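Local atomic coordinates of glucose-inhibited division protein A-related protein, probable oxidoreductase (Thermus thermophilus, PDB entry 2CUL), a protein that binds flavin-adenine dinucleotide in a Rossmann fold and is probably an oxidoreductase related to glucose-inhibited division protein A. Residues V6-A11 and K116-V121. Residues are numbered along the deposited sequence; the frame is centred on the assembly and turned at random.
With FAD (flavin-adenine dinucleotide), chain B.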
ATOM      1  N   VAL A   6     -13.186  -1.995   5.651  1.00  8.80           N
ATOM      2  CA  VAL A   6     -12.044  -2.256   4.785  1.00  8.34           C
ATOM      3  C   VAL A   6     -10.761  -1.959   5.557  1.00  6.71           C
ATOM      4  O   VAL A   6     -10.603  -0.874   6.117  1.00  8.27           O
ATOM      5  CB  VAL A   6     -12.064  -1.364   3.512  1.00  6.99           C
ATOM      6  CG1 VAL A   6     -10.886  -1.717   2.613  1.00  9.73           C
ATOM      7  CG2 VAL A   6     -13.374  -1.554   2.752  1.00  9.27           C
ATOM      8  N   LEU A   7      -9.861  -2.940   5.604  1.00  7.63           N
ATOM      9  CA  LEU A   7      -8.573  -2.789   6.272  1.00  6.38           C
ATOM     10  C   LEU A   7      -7.531  -2.755   5.164  1.00  8.62           C
ATOM     11  O   LEU A   7      -7.430  -3.692   4.372  1.00  8.69           O
ATOM     12  CB  LEU A   7      -8.289  -3.977   7.199  1.00  6.82           C
ATOM     13  CG  LEU A   7      -6.874  -4.035   7.788  1.00  7.37           C
ATOM     14  CD1 LEU A   7      -6.661  -2.876   8.757  1.00  9.80           C
ATOM     15  CD2 LEU A   7      -6.684  -5.366   8.514  1.00  8.54           C
ATOM     16  N   ILE A   8      -6.765  -1.671   5.111  1.00  5.25           N
ATOM     17  CA  ILE A   8      -5.741  -1.505   4.088  1.00  6.86           C
ATOM     18  C   ILE A   8      -4.354  -1.556   4.713  1.00  6.76           C
ATOM     19  O   ILE A   8      -4.074  -0.833   5.670  1.00  6.77           O
ATOM     20  CB  ILE A   8      -5.898  -0.144   3.380  1.00  6.62           C
ATOM     21  CG1 ILE A   8      -7.304  -0.032   2.778  1.00 10.17           C
ATOM     22  CG2 ILE A   8      -4.838   0.007   2.286  1.00  5.62           C
ATOM     23  CD1 ILE A   8      -7.648   1.375   2.303  1.00  8.70           C
ATOM     24  N   VAL A   9      -3.496  -2.415   4.169  1.00  6.06           N
ATOM     25  CA  VAL A   9      -2.126  -2.553   4.650  1.00  7.05           C
ATOM     26  C   VAL A   9      -1.195  -1.780   3.716  1.00  6.42           C
ATOM     27  O   VAL A   9      -0.941  -2.200   2.583  1.00  6.58           O
ATOM     28  CB  VAL A   9      -1.695  -4.041   4.691  1.00  7.02           C
ATOM     29  CG1 VAL A   9      -0.255  -4.161   5.183  1.00  7.35           C
ATOM     30  CG2 VAL A   9      -2.629  -4.819   5.611  1.00  9.37           C
ATOM     31  N   GLY A  10      -0.698  -0.640   4.198  1.00  6.40           N
ATOM     32  CA  GLY A  10       0.193   0.185   3.399  1.00  5.75           C
ATOM     33  C   GLY A  10      -0.405   1.547   3.101  1.00  7.58           C
ATOM     34  O   GLY A  10      -1.367   1.653   2.343  1.00  6.75           O
ATOM     35  N   ALA A  11       0.166   2.591   3.699  1.00  7.57           N
ATOM     36  CA  ALA A  11      -0.319   3.952   3.504  1.00  7.19           C
ATOM     37  C   ALA A  11       0.501   4.691   2.457  1.00  8.08           C
ATOM     38  O   ALA A  11       0.934   5.827   2.677  1.00  6.44           O
ATOM     39  CB  ALA A  11      -0.280   4.710   4.827  1.00  6.48           C
ATOM     40  N   LYS A 116     -12.990  -6.655   4.563  1.00 11.08           N
ATOM     41  CA  LYS A 116     -12.242  -6.853   3.331  1.00 10.18           C
ATOM     42  C   LYS A 116     -10.835  -6.382   3.650  1.00  9.45           C
ATOM     43  O   LYS A 116     -10.658  -5.355   4.307  1.00 11.18           O
ATOM     44  CB  LYS A 116     -12.848  -6.035   2.190  1.00 11.62           C
ATOM     45  CG  LYS A 116     -14.217  -6.547   1.767  1.00 14.13           C
ATOM     46  CD  LYS A 116     -14.794  -5.752   0.620  1.00 20.52           C
ATOM     47  CE  LYS A 116     -16.121  -6.344   0.183  1.00 24.84           C
ATOM     48  NZ  LYS A 116     -17.054  -6.482   1.334  1.00 23.59           N
ATOM     49  N   VAL A 117      -9.838  -7.144   3.212  1.00  7.24           N
ATOM     50  CA  VAL A 117      -8.445  -6.808   3.482  1.00  6.78           C
ATOM     51  C   VAL A 117      -7.716  -6.501   2.182  1.00  8.20           C
ATOM     52  O   VAL A 117      -7.734  -7.296   1.244  1.00  8.77           O
ATOM     53  CB  VAL A 117      -7.736  -7.964   4.224  1.00  8.87           C
ATOM     54  CG1 VAL A 117      -6.277  -7.615   4.470  1.00 10.68           C
ATOM     55  CG2 VAL A 117      -8.445  -8.238   5.550  1.00 11.00           C
ATOM     56  N   VAL A 118      -7.082  -5.336   2.143  1.00  6.37           N
ATOM     57  CA  VAL A 118      -6.359  -4.874   0.964  1.00  6.79           C
ATOM     58  C   VAL A 118      -4.862  -4.784   1.212  1.00  9.27           C
ATOM     59  O   VAL A 118      -4.424  -4.158   2.179  1.00  8.20           O
ATOM     60  CB  VAL A 118      -6.840  -3.461   0.541  1.00  8.20           C
ATOM     61  CG1 VAL A 118      -6.060  -2.980  -0.682  1.00  8.59           C
ATOM     62  CG2 VAL A 118      -8.336  -3.475   0.253  1.00  5.97           C
ATOM     63  N   LEU A 119      -4.079  -5.407   0.337  1.00  6.91           N
ATOM     64  CA  LEU A 119      -2.628  -5.347   0.442  1.00  6.18           C
ATOM     65  C   LEU A 119      -2.151  -4.296  -0.558  1.00  6.79           C
ATOM     66  O   LEU A 119      -2.390  -4.419  -1.761  1.00  8.05           O
ATOM     67  CB  LEU A 119      -1.997  -6.707   0.114  1.00  7.13           C
ATOM     68  CG  LEU A 119      -2.377  -7.866   1.036  1.00  6.18           C
ATOM     69  CD1 LEU A 119      -1.618  -9.123   0.633  1.00  8.80           C
ATOM     70  CD2 LEU A 119      -2.051  -7.497   2.481  1.00  7.06           C
ATOM     71  N   ALA A 120      -1.506  -3.250  -0.049  1.00  4.28           N
ATOM     72  CA  ALA A 120      -0.983  -2.162  -0.879  1.00  5.67           C
ATOM     73  C   ALA A 120       0.424  -1.895  -0.362  1.00  6.51           C
ATOM     74  O   ALA A 120       0.778  -0.761  -0.040  1.00  6.62           O
ATOM     75  CB  ALA A 120      -1.851  -0.910  -0.717  1.00  6.14           C
ATOM     76  N   VAL A 121       1.225  -2.956  -0.325  1.00  6.93           N
ATOM     77  CA  VAL A 121       2.575  -2.908   0.222  1.00  5.75           C
ATOM     78  C   VAL A 121       3.728  -2.466  -0.679  1.00  7.19           C
ATOM     79  O   VAL A 121       4.890  -2.583  -0.297  1.00  8.54           O
ATOM     80  CB  VAL A 121       2.924  -4.272   0.869  1.00  6.65           C
ATOM     81  CG1 VAL A 121       1.954  -4.560   2.019  1.00  6.29           C
ATOM     82  CG2 VAL A 121       2.853  -5.386  -0.170  1.00  6.64           C
TER
HETATM   83  PA  FAD B 301       4.309   2.659  -1.538  1.00  7.35           P
HETATM   84  O1A FAD B 301       5.722   2.255  -1.465  1.00  7.04           O
HETATM   85  O2A FAD B 301       3.963   4.067  -1.867  1.00  9.30           O
HETATM   86  O5B FAD B 301       3.588   2.313  -0.158  1.00  7.46           O
HETATM   87  C5B FAD B 301       3.735   1.016   0.423  1.00  6.88           C
HETATM   88  C4B FAD B 301       3.444   1.190   1.909  1.00  6.31           C
HETATM   89  O4B FAD B 301       3.246  -0.116   2.451  1.00  6.30           O
HETATM   90  C3B FAD B 301       4.594   1.827   2.715  1.00  8.52           C
HETATM   91  O3B FAD B 301       4.146   2.891   3.527  1.00 11.66           O
HETATM   92  C2B FAD B 301       5.144   0.669   3.493  1.00  9.58           C
HETATM   93  O2B FAD B 301       5.853   0.994   4.666  1.00 10.34           O
HETATM   94  C1B FAD B 301       3.887  -0.167   3.717  1.00  9.36           C
HETATM   95  N9A FAD B 301       4.125  -1.572   4.038  1.00  8.53           N
HETATM   96  C8A FAD B 301       4.796  -2.497   3.273  1.00  7.89           C
HETATM   97  N7A FAD B 301       4.835  -3.693   3.848  1.00  8.94           N
HETATM   98  C5A FAD B 301       4.155  -3.527   5.038  1.00  7.81           C
HETATM   99  C6A FAD B 301       3.856  -4.426   6.090  1.00  7.36           C
HETATM  100  N6A FAD B 301       4.215  -5.697   6.095  1.00  8.21           N
HETATM  101  N1A FAD B 301       3.141  -3.929   7.168  1.00  8.14           N
HETATM  102  C2A FAD B 301       2.753  -2.609   7.190  1.00  8.34           C
HETATM  103  N3A FAD B 301       3.011  -1.701   6.212  1.00  6.27           N
HETATM  104  C4A FAD B 301       3.714  -2.209   5.163  1.00  7.51           C
HETATM  105  N1  FAD B 301       7.077   6.424  -9.501  1.00  8.31           N
HETATM  106  C2  FAD B 301       7.088   7.761  -9.831  1.00 10.43           C
HETATM  107  O2  FAD B 301       6.105   8.302 -10.276  1.00 11.25           O
HETATM  108  N3  FAD B 301       8.271   8.489  -9.635  1.00 10.27           N
HETATM  109  C4  FAD B 301       9.439   7.954  -9.135  1.00 12.94           C
HETATM  110  O4  FAD B 301      10.458   8.663  -8.986  1.00 14.37           O
HETATM  111  C4X FAD B 301       9.428   6.584  -8.801  1.00 11.20           C
HETATM  112  N5  FAD B 301      10.569   5.973  -8.300  1.00  8.90           N
HETATM  113  C5X FAD B 301      10.566   4.630  -7.972  1.00  7.34           C
HETATM  114  C6  FAD B 301      11.725   4.040  -7.471  1.00  9.40           C
HETATM  115  C7  FAD B 301      11.780   2.679  -7.113  1.00 11.64           C
HETATM  116  C7M FAD B 301      13.067   2.108  -6.571  1.00 12.23           C
HETATM  117  C8  FAD B 301      10.589   1.884  -7.276  1.00 10.49           C
HETATM  118  C8M FAD B 301      10.559   0.425  -6.910  1.00 11.13           C
HETATM  119  C9  FAD B 301       9.405   2.466  -7.791  1.00 10.57           C
HETATM  120  C9A FAD B 301       9.361   3.840  -8.148  1.00  9.12           C
HETATM  121  N10 FAD B 301       8.179   4.475  -8.672  1.00  7.30           N
HETATM  122  C10 FAD B 301       8.214   5.842  -9.000  1.00 10.25           C
HETATM  123  C1' FAD B 301       6.890   3.708  -8.900  1.00  8.29           C
HETATM  124  C2' FAD B 301       5.705   3.927  -7.932  1.00  8.60           C
HETATM  125  O2' FAD B 301       5.088   5.153  -8.222  1.00  8.92           O
HETATM  126  C3' FAD B 301       6.132   3.913  -6.451  1.00  9.38           C
HETATM  127  O3' FAD B 301       6.758   2.678  -6.105  1.00  9.50           O
HETATM  128  C4' FAD B 301       4.946   4.087  -5.480  1.00  9.60           C
HETATM  129  O4' FAD B 301       5.406   4.367  -4.160  1.00  8.11           O
HETATM  130  C5' FAD B 301       4.092   2.804  -5.501  1.00  8.71           C
HETATM  131  O5' FAD B 301       2.955   2.970  -4.638  1.00  7.20           O
HETATM  132  P   FAD B 301       2.465   1.839  -3.642  1.00  7.81           P
HETATM  133  O1P FAD B 301       1.264   2.406  -3.005  1.00  7.40           O
HETATM  134  O2P FAD B 301       2.287   0.532  -4.360  1.00  8.29           O
HETATM  135  O3P FAD B 301       3.632   1.654  -2.602  1.00  6.38           O
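Two neighbouring parallel strands of the Rossmann sheet, 6-9 and 116-119, run side by side and lead into turns that meet the FAD. Leu7 is gripped through both backbone polar atoms: its N donates to Lys116 O at 2.9 Å, and its O accepts from Val118 N at 2.8 Å. The ladder continues with Val9 N to Val118 O, nearly straight at 173°, and closes with Ala120 N on Val9 O, more bent at 151°. On the face carrying Val6, Ile8 and Val118, Val6 CG1 meets Val118 CG2 at 3.9 Å, and helices 13-24 and 213-230 pack over them. Gly10, the first glycine of what is probably the GxGxxG dinucleotide-binding turn, brings its CA to 3.2 Å from FAD O4B; a CB there would run into Ala120 O. With CG1 of Val9 anti to the backbone N (chi1 179°), that methyl is carried forward along the strand, where it lies alongside Val121 CG1 at 3.9 Å and near C2A of the adenine; Val9 CB lies beside Leu119 CD2. Trimmed to an alanine, Val9 would keep its CB against Leu119, but Val121 CG1 and the adenine would probably lose the apolar neighbour they share. Val121 CG1 itself approaches FAD N7A to 3.5 Å.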